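Side-chain contacts in ZYRO0G01672p (Zygosaccharomyces rouxii, PDB 4U8T), which binds RNA carrying N6-methyladenosine through its YTH domain and probably serves as a reader of that mark on messenger RNA: residues P18-P23 against W116-D121; E37-S42 against Q169-D174; F75-N78 against F83-V86. One frame throughout, in Å; residues are numbered along the deposited sequence.

The three contacts lie in one YTH domain and meet around its mixed beta-sheet. Interaction 3 lies within the hairpin of strands 71-77 and 82-94. Interaction 1 sets the loop before strand 27-33 on strand 111-123, a sheet neighbour of strand 82-94. Interaction 2 joins helix 36-45 to the loop after helix 151-161. The centres of interactions 2 and 3 are about 10 Å apart, those of 1 and 3 about 13 Å, and those of 1 and 2 about 16 Å. Along the chain, interaction 3 is nested within both others, whose segments alternate. Segments near both chain ends, 18-23 and 169-174, pack against the body of the fold, and interactions 2 and 3 each include a residue bound to the RNA.

Interaction 1: P18-P23 against W116-D121; sequences PWIHVP and WIVVRD
A single methyl group, Ile20 CD1, makes this whole contact, reaching across to Ile117 and Val118. The two partners follow each other on strand 111-123 of the YTH-domain sheet, and both face Val86 of strand 82-94. This is a classic beta bulge. The touching atoms are one methyl from each residue: Ile117 CG2 lies 4.2 Å from Ile20 CD1, and Val118 CG2 also meets that methyl. No hydrogen bond joins the two segments.

Ile20 comes from a loop with no regular structure, and its backbone stays well back. The nearest CA atoms, those of Ile20 and Ile117, are 8.3 Å apart. The side chain bridges the gap because its far end is stretched out, with CD1 anti to CA (chi2 176°). It lies obliquely to Ile117 and about perpendicular to Val118. The two segments bury only 95 Å² between them, both sides counted, so the loop rests lightly on the sheet here.

Other residues extend the apolar surroundings. Val118 also packs on Phe161 and Ile117 on Tyr72, while Val22 of the loop touches Leu158 of helix 151-161. Across the two segments, the closest approach is Ile20 CD1 to Val118 CG2, at 3.9 Å.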
# COMPACT_ATOMS: atom_id res chain seq x y z
N PRO A 18 -15.99 1.44 8.28
CA PRO A 18 -16.30 2.41 9.33
C PRO A 18 -15.11 2.77 10.21
O PRO A 18 -14.97 3.91 10.62
CB PRO A 18 -17.40 1.71 10.12
CG PRO A 18 -18.09 0.93 9.13
CD PRO A 18 -17.03 0.41 8.20
N TRP A 19 -14.28 1.81 10.56
CA TRP A 19 -13.12 2.13 11.37
C TRP A 19 -11.90 1.39 10.87
O TRP A 19 -12.02 0.34 10.25
CB TRP A 19 -13.40 1.80 12.83
CG TRP A 19 -14.04 0.49 12.97
CD1 TRP A 19 -15.36 0.22 12.89
CD2 TRP A 19 -13.38 -0.76 13.22
NE1 TRP A 19 -15.58 -1.13 13.04
CE2 TRP A 19 -14.38 -1.75 13.26
CE3 TRP A 19 -12.05 -1.14 13.41
CZ2 TRP A 19 -14.09 -3.10 13.49
CZ3 TRP A 19 -11.77 -2.48 13.63
CH2 TRP A 19 -12.78 -3.44 13.66
N ILE A 20 -10.72 1.92 11.15
CA ILE A 20 -9.48 1.20 10.96
C ILE A 20 -8.72 1.18 12.25
O ILE A 20 -8.26 2.21 12.71
CB ILE A 20 -8.58 1.83 9.89
CG1 ILE A 20 -9.32 1.92 8.56
CG2 ILE A 20 -7.35 1.00 9.70
CD1 ILE A 20 -8.54 2.61 7.49
N HIS A 21 -8.58 0.01 12.85
CA HIS A 21 -7.82 -0.05 14.07
C HIS A 21 -6.38 -0.42 13.80
O HIS A 21 -6.08 -1.53 13.35
CB HIS A 21 -8.42 -1.05 15.05
CG HIS A 21 -7.49 -1.39 16.17
ND1 HIS A 21 -7.12 -0.48 17.13
CD2 HIS A 21 -6.84 -2.54 16.46
CE1 HIS A 21 -6.27 -1.05 17.97
NE2 HIS A 21 -6.09 -2.30 17.59
N VAL A 22 -5.49 0.52 14.11
CA VAL A 22 -4.07 0.36 13.85
C VAL A 22 -3.34 -0.11 15.11
O VAL A 22 -3.12 0.67 16.01
CB VAL A 22 -3.47 1.72 13.39
CG1 VAL A 22 -2.02 1.58 13.03
CG2 VAL A 22 -4.22 2.24 12.20
N PRO A 23 -2.93 -1.38 15.15
CA PRO A 23 -2.20 -1.87 16.32
C PRO A 23 -0.89 -1.14 16.57
O PRO A 23 -0.27 -0.69 15.62
CB PRO A 23 -1.93 -3.34 15.98
CG PRO A 23 -2.89 -3.66 14.92
CD PRO A 23 -3.09 -2.42 14.14
N TRP A 116 -6.96 -6.52 1.56
CA TRP A 116 -7.43 -5.17 1.26
C TRP A 116 -8.46 -4.61 2.26
O TRP A 116 -9.37 -5.29 2.68
CB TRP A 116 -7.94 -5.12 -0.19
CG TRP A 116 -6.81 -5.02 -1.16
CD1 TRP A 116 -6.02 -6.03 -1.60
CD2 TRP A 116 -6.33 -3.83 -1.79
NE1 TRP A 116 -5.08 -5.56 -2.46
CE2 TRP A 116 -5.25 -4.21 -2.59
CE3 TRP A 116 -6.71 -2.50 -1.76
CZ2 TRP A 116 -4.54 -3.29 -3.35
CZ3 TRP A 116 -6.00 -1.59 -2.52
CH2 TRP A 116 -4.93 -1.99 -3.29
N ILE A 117 -8.26 -3.35 2.63
CA ILE A 117 -9.04 -2.64 3.65
C ILE A 117 -9.85 -1.48 3.09
O ILE A 117 -11.00 -1.27 3.44
CB ILE A 117 -8.13 -2.02 4.71
CG1 ILE A 117 -7.42 -3.03 5.56
CG2 ILE A 117 -8.89 -1.12 5.63
CD1 ILE A 117 -6.59 -2.30 6.53
N VAL A 118 -9.17 -0.68 2.28
CA VAL A 118 -9.74 0.52 1.71
C VAL A 118 -9.55 0.48 0.21
O VAL A 118 -8.48 0.18 -0.26
CB VAL A 118 -9.06 1.79 2.24
CG1 VAL A 118 -9.77 3.00 1.75
CG2 VAL A 118 -9.04 1.78 3.73
N VAL A 119 -10.61 0.76 -0.53
CA VAL A 119 -10.48 1.00 -1.94
C VAL A 119 -11.13 2.32 -2.22
O VAL A 119 -12.34 2.42 -2.22
CB VAL A 119 -11.14 -0.12 -2.79
CG1 VAL A 119 -11.09 0.23 -4.25
CG2 VAL A 119 -10.48 -1.44 -2.57
N ARG A 120 -10.34 3.34 -2.46
CA ARG A 120 -10.88 4.67 -2.65
C ARG A 120 -9.82 5.62 -3.14
O ARG A 120 -8.70 5.56 -2.69
CB ARG A 120 -11.48 5.21 -1.37
CG ARG A 120 -11.42 6.72 -1.34
CD ARG A 120 -11.81 7.35 -0.08
NE ARG A 120 -12.00 8.76 -0.35
CZ ARG A 120 -12.59 9.60 0.48
NH1 ARG A 120 -12.73 10.87 0.13
NH2 ARG A 120 -13.07 9.17 1.63
N ASP A 121 -10.18 6.50 -4.06
CA ASP A 121 -9.25 7.52 -4.52
C ASP A 121 -9.09 8.65 -3.53
O ASP A 121 -10.07 9.14 -2.98
CB ASP A 121 -9.71 8.09 -5.86
CG ASP A 121 -9.52 7.14 -6.99
OD1 ASP A 121 -9.18 5.98 -6.74
OD2 ASP A 121 -9.69 7.54 -8.14

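Interaction 2: E37-S42 against Q169-D174; sequences EHVKKS and QSFLDD. With nucleotides of chain G.
Helix 36-45 of the YTH domain packs here against the loop after helix 151-161, with Val39 and Lys40 meeting Phe171 and Asp174. Val39 CG1 approaches the Phe171 ring obliquely, 3.8 Å from Phe171 CE2. Lys40 CG lies 3.7 Å from Phe171 CD1. The lysine chain and the phenylalanine run alongside each other, pointing opposite ways.

The Lys40 chain is extended beyond CG. This carries Lys40 NZ past the ring to a salt bridge with Asp174 OD1, at 3.0 Å. The ammonium meets that oxygen on the syn side, 18° out of the carboxylate plane. Asp175 makes a second, long and weak ion pair with the same lysine.

The loop is folded by a type I beta turn from Ser170 to Asp173. An ST turn overlaps it: Leu172 N donates to Ser170 OG. That hydroxyl in turn gives a hydrogen bond to Asp173 OD1 of 2.6 Å, meeting it from above the carboxylate plane. Phe171 lies within this turn.

His38 serves the RNA site. It packs on Trp102, and its ring meets the methylated base edge-on. His38 ND1 donates a nearly straight hydrogen bond to N1 of 6MZ4 of chain G, 2.8 Å long, with an angle of 170° at the hydrogen.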
# COMPACT_ATOMS: atom_id res chain seq x y z
N GLU A 37 -3.97 -1.92 -13.52
CA GLU A 37 -4.47 -3.28 -13.61
C GLU A 37 -3.80 -4.26 -12.63
O GLU A 37 -4.44 -5.16 -12.14
CB GLU A 37 -4.36 -3.79 -15.04
CG GLU A 37 -5.69 -4.39 -15.51
CD GLU A 37 -6.88 -3.39 -15.56
OE1 GLU A 37 -6.69 -2.20 -15.89
OE2 GLU A 37 -8.02 -3.77 -15.26
N HIS A 38 -2.51 -4.08 -12.37
CA HIS A 38 -1.83 -4.91 -11.39
C HIS A 38 -2.42 -4.70 -10.00
O HIS A 38 -2.47 -5.61 -9.19
CB HIS A 38 -0.34 -4.62 -11.35
CG HIS A 38 0.43 -5.22 -12.47
ND1 HIS A 38 1.80 -5.32 -12.45
CD2 HIS A 38 0.02 -5.78 -13.63
CE1 HIS A 38 2.21 -5.90 -13.56
NE2 HIS A 38 1.15 -6.19 -14.29
N VAL A 39 -2.86 -3.48 -9.74
CA VAL A 39 -3.46 -3.15 -8.48
C VAL A 39 -4.79 -3.84 -8.38
O VAL A 39 -5.11 -4.37 -7.34
CB VAL A 39 -3.66 -1.65 -8.32
CG1 VAL A 39 -4.24 -1.32 -6.98
CG2 VAL A 39 -2.34 -0.95 -8.51
N LYS A 40 -5.56 -3.85 -9.45
CA LYS A 40 -6.83 -4.56 -9.47
C LYS A 40 -6.66 -6.07 -9.28
O LYS A 40 -7.47 -6.72 -8.62
CB LYS A 40 -7.60 -4.30 -10.75
CG LYS A 40 -8.28 -2.99 -10.83
CD LYS A 40 -9.24 -3.15 -11.96
CE LYS A 40 -10.20 -2.03 -12.16
NZ LYS A 40 -11.20 -2.46 -13.17
N LYS A 41 -5.64 -6.62 -9.92
CA LYS A 41 -5.31 -8.01 -9.72
C LYS A 41 -4.93 -8.28 -8.27
O LYS A 41 -5.23 -9.33 -7.73
CB LYS A 41 -4.18 -8.40 -10.66
CG LYS A 41 -4.65 -8.40 -12.07
CD LYS A 41 -3.61 -8.73 -13.04
CE LYS A 41 -4.23 -8.94 -14.39
NZ LYS A 41 -3.21 -8.88 -15.44
N SER A 42 -4.28 -7.31 -7.63
CA SER A 42 -3.95 -7.47 -6.23
C SER A 42 -5.20 -7.55 -5.40
O SER A 42 -5.32 -8.40 -4.54
CB SER A 42 -3.06 -6.33 -5.77
OG SER A 42 -2.71 -6.49 -4.42
N GLN A 169 -14.57 8.33 -5.60
CA GLN A 169 -14.32 7.40 -6.69
C GLN A 169 -13.40 6.29 -6.25
O GLN A 169 -12.80 6.35 -5.21
CB GLN A 169 -13.69 8.10 -7.88
CG GLN A 169 -14.20 9.47 -8.19
CD GLN A 169 -13.38 10.11 -9.28
OE1 GLN A 169 -12.35 10.74 -9.00
NE2 GLN A 169 -13.80 9.94 -10.54
N SER A 170 -13.27 5.28 -7.09
CA SER A 170 -12.51 4.11 -6.73
C SER A 170 -12.24 3.30 -7.98
O SER A 170 -12.98 3.38 -8.93
CB SER A 170 -13.29 3.27 -5.71
OG SER A 170 -14.04 2.28 -6.38
N PHE A 171 -11.22 2.47 -7.96
CA PHE A 171 -10.89 1.72 -9.14
C PHE A 171 -11.84 0.54 -9.27
O PHE A 171 -11.74 -0.24 -10.19
CB PHE A 171 -9.42 1.29 -9.15
CG PHE A 171 -9.03 0.39 -8.02
CD1 PHE A 171 -9.49 -0.92 -7.96
CD2 PHE A 171 -8.10 0.80 -7.09
CE1 PHE A 171 -9.11 -1.73 -6.96
CE2 PHE A 171 -7.71 -0.04 -6.09
CZ PHE A 171 -8.20 -1.29 -6.03
N LEU A 172 -12.77 0.42 -8.33
CA LEU A 172 -13.78 -0.61 -8.37
C LEU A 172 -15.11 -0.09 -8.88
O LEU A 172 -16.14 -0.69 -8.63
CB LEU A 172 -13.97 -1.22 -6.99
CG LEU A 172 -12.90 -2.18 -6.52
CD1 LEU A 172 -13.21 -2.67 -5.13
CD2 LEU A 172 -12.84 -3.34 -7.47
N ASP A 173 -15.11 1.02 -9.60
CA ASP A 173 -16.37 1.58 -10.05
C ASP A 173 -16.77 1.02 -11.41
O ASP A 173 -17.90 0.61 -11.58
CB ASP A 173 -16.27 3.09 -10.12
CG ASP A 173 -16.04 3.71 -8.78
OD1 ASP A 173 -16.14 2.99 -7.78
OD2 ASP A 173 -15.80 4.92 -8.72
N ASP A 174 -15.85 0.95 -12.36
CA ASP A 174 -16.18 0.39 -13.66
C ASP A 174 -16.44 -1.13 -13.62
O ASP A 174 -16.52 -1.79 -14.66
CB ASP A 174 -15.09 0.72 -14.70
CG ASP A 174 -13.72 0.26 -14.28
OD1 ASP A 174 -13.60 -0.69 -13.48
OD2 ASP A 174 -12.73 0.84 -14.76
C2 6MZ G 4 3.70 -3.15 -11.43
C4 6MZ G 4 5.31 -2.19 -10.04
C5 6MZ G 4 5.13 -3.28 -9.09
O1P 6MZ G 4 12.81 -0.99 -11.98
O2P 6MZ G 4 12.84 1.54 -11.89
N9 6MZ G 4 6.23 -1.40 -9.51
N3 6MZ G 4 4.57 -2.19 -11.16
N1 6MZ G 4 3.49 -4.17 -10.61
C6 6MZ G 4 4.15 -4.31 -9.45
N6 6MZ G 4 3.92 -5.35 -8.65
C9 6MZ G 4 3.05 -6.41 -9.09
N7 6MZ G 4 5.97 -3.04 -8.08
C8 6MZ G 4 6.64 -1.91 -8.36
O5' 6MZ G 4 10.89 0.17 -11.13
C5' 6MZ G 4 10.22 0.68 -9.99
C4' 6MZ G 4 8.77 0.90 -10.28
O4' 6MZ G 4 8.12 -0.37 -10.36
C1' 6MZ G 4 6.76 -0.19 -10.15
C2' 6MZ G 4 6.57 1.07 -9.33
O2' 6MZ G 4 5.76 1.95 -10.08
C3' 6MZ G 4 7.98 1.64 -9.22
O3' 6MZ G 4 7.99 3.03 -9.45
P 6MZ G 4 12.46 0.25 -11.28

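Interaction 3: F75-N78 against F83-V86; sequences FSVN and FCGV. With nucleotides of chain G.
Ser76 CB sits over the centre of the Phe83 ring in a CH-pi contact, 3.7 Å from the centroid and 11° off the ring normal. Phe83 CG is anti to its own carbonyl carbon (chi1 -79°), and this torsion helps bring the ring across to Ser76. Replacing Phe83 by an alanine is likely to leave Ser76 CB without the ring face it packs on and to open a gap beside Val30 and Phe161, which the ring also touches.

Two backbone hydrogen bonds join the strands. Phe75 N donates to Gly85 O at 3.0 Å, and Cys84 N donates to Phe75 O at 2.8 Å. Cys84 SG lies between its backbone N and carbonyl carbon (chi1 63°). From there it touches Phe75 CB at 4.1 Å and Val77 CG2 at 4.4 Å. At the backbone angles of Gly85, a CB would jam against the carbonyl oxygen of Cys84.

A next shell surrounds these groups. Ser76 OG is hydrogen-bonded to Lys32 NZ and Arg82 O. The Phe75 ring meets Trp116 and stands edge-to-face with Trp48. Val39 of helix 36-45 packs on Phe75, Val77 and Cys84.

Beyond the end of strand 71-77, Asn78 reaches the RNA. O2' of 6MZ4 of chain G donates a hydrogen bond to Asn78 OD1, 2.7 Å long. Asn78 ND2 lies 3.5 Å from C5' of C5 of chain G, so the amide sits where the two nucleotides join. The whole is an antiparallel beta hairpin in the YTH-domain sheet, with an RNA-binding residue just past its first strand.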
# COMPACT_ATOMS: atom_id res chain seq x y z
N PHE A 75 -1.41 2.29 -1.59
CA PHE A 75 -1.21 2.13 -3.03
C PHE A 75 -1.43 3.40 -3.86
O PHE A 75 -2.32 4.18 -3.63
CB PHE A 75 -2.13 1.05 -3.55
CG PHE A 75 -1.65 -0.34 -3.33
CD1 PHE A 75 -1.74 -0.93 -2.09
CD2 PHE A 75 -1.17 -1.09 -4.37
CE1 PHE A 75 -1.33 -2.20 -1.90
CE2 PHE A 75 -0.74 -2.36 -4.18
CZ PHE A 75 -0.82 -2.92 -2.95
N SER A 76 -0.60 3.56 -4.87
CA SER A 76 -0.67 4.70 -5.75
C SER A 76 -0.16 4.33 -7.12
O SER A 76 0.95 3.85 -7.25
CB SER A 76 0.16 5.84 -5.19
OG SER A 76 0.40 6.82 -6.15
N VAL A 77 -0.95 4.56 -8.16
CA VAL A 77 -0.48 4.24 -9.51
C VAL A 77 0.42 5.36 -10.04
O VAL A 77 0.15 6.53 -9.80
CB VAL A 77 -1.66 3.95 -10.44
CG1 VAL A 77 -1.19 3.70 -11.81
CG2 VAL A 77 -2.39 2.73 -9.95
N ASN A 78 1.51 5.01 -10.71
CA ASN A 78 2.42 6.02 -11.26
C ASN A 78 1.72 7.02 -12.13
O ASN A 78 0.97 6.64 -13.01
CB ASN A 78 3.54 5.39 -12.08
CG ASN A 78 4.57 4.68 -11.23
OD1 ASN A 78 5.49 4.10 -11.75
ND2 ASN A 78 4.40 4.70 -9.93
N PHE A 83 -3.71 8.47 -4.57
CA PHE A 83 -3.54 7.17 -3.95
C PHE A 83 -4.88 6.52 -4.13
O PHE A 83 -5.85 7.20 -4.35
CB PHE A 83 -3.13 7.27 -2.48
CG PHE A 83 -1.68 7.55 -2.27
CD1 PHE A 83 -1.13 8.76 -2.65
CD2 PHE A 83 -0.85 6.61 -1.73
CE1 PHE A 83 0.17 9.03 -2.49
CE2 PHE A 83 0.48 6.87 -1.56
CZ PHE A 83 1.00 8.08 -1.95
N CYS A 84 -4.91 5.19 -4.15
CA CYS A 84 -6.11 4.52 -4.53
C CYS A 84 -6.54 3.43 -3.60
O CYS A 84 -7.47 2.75 -3.87
CB CYS A 84 -5.97 3.95 -5.94
SG CYS A 84 -4.71 2.70 -6.23
N GLY A 85 -5.86 3.24 -2.49
CA GLY A 85 -6.29 2.23 -1.55
C GLY A 85 -5.29 1.83 -0.50
O GLY A 85 -4.16 2.30 -0.51
N VAL A 86 -5.72 0.99 0.43
CA VAL A 86 -4.91 0.56 1.55
C VAL A 86 -5.01 -0.92 1.74
O VAL A 86 -6.09 -1.45 1.77
CB VAL A 86 -5.36 1.25 2.84
CG1 VAL A 86 -4.50 0.82 4.01
CG2 VAL A 86 -5.30 2.72 2.67
C2 6MZ G 4 3.70 -3.15 -11.43
C4 6MZ G 4 5.31 -2.19 -10.04
C5 6MZ G 4 5.13 -3.28 -9.09
O1P 6MZ G 4 12.81 -0.99 -11.98
O2P 6MZ G 4 12.84 1.54 -11.89
N9 6MZ G 4 6.23 -1.40 -9.51
N3 6MZ G 4 4.57 -2.19 -11.16
N1 6MZ G 4 3.49 -4.17 -10.61
C6 6MZ G 4 4.15 -4.31 -9.45
N6 6MZ G 4 3.92 -5.35 -8.65
C9 6MZ G 4 3.05 -6.41 -9.09
N7 6MZ G 4 5.97 -3.04 -8.08
C8 6MZ G 4 6.64 -1.91 -8.36
O5' 6MZ G 4 10.89 0.17 -11.13
C5' 6MZ G 4 10.22 0.68 -9.99
C4' 6MZ G 4 8.77 0.90 -10.28
O4' 6MZ G 4 8.12 -0.37 -10.36
C1' 6MZ G 4 6.76 -0.19 -10.15
C2' 6MZ G 4 6.57 1.07 -9.33
O2' 6MZ G 4 5.76 1.95 -10.08
C3' 6MZ G 4 7.98 1.64 -9.22
O3' 6MZ G 4 7.99 3.03 -9.45
P 6MZ G 4 12.46 0.25 -11.28
P C G 5 8.79 4.02 -8.50
OP1 C G 5 9.83 4.68 -9.28
OP2 C G 5 9.14 3.24 -7.33
O5' C G 5 7.71 5.08 -8.08
C5' C G 5 7.37 6.18 -8.91
C4' C G 5 7.46 7.45 -8.14
O4' C G 5 8.82 7.71 -7.79
C3' C G 5 7.00 8.73 -8.80
O3' C G 5 5.60 8.87 -8.64
C2' C G 5 7.78 9.82 -8.07
O2' C G 5 7.04 10.35 -7.00
C1' C G 5 8.98 9.05 -7.49
N1 C G 5 10.31 9.48 -7.93
C2 C G 5 11.18 9.67 -6.87
O2 C G 5 10.76 9.49 -5.72
N3 C G 5 12.45 10.03 -7.09
C4 C G 5 12.85 10.19 -8.32
N4 C G 5 14.11 10.56 -8.47
C5 C G 5 11.97 10.00 -9.43
C6 C G 5 10.70 9.65 -9.21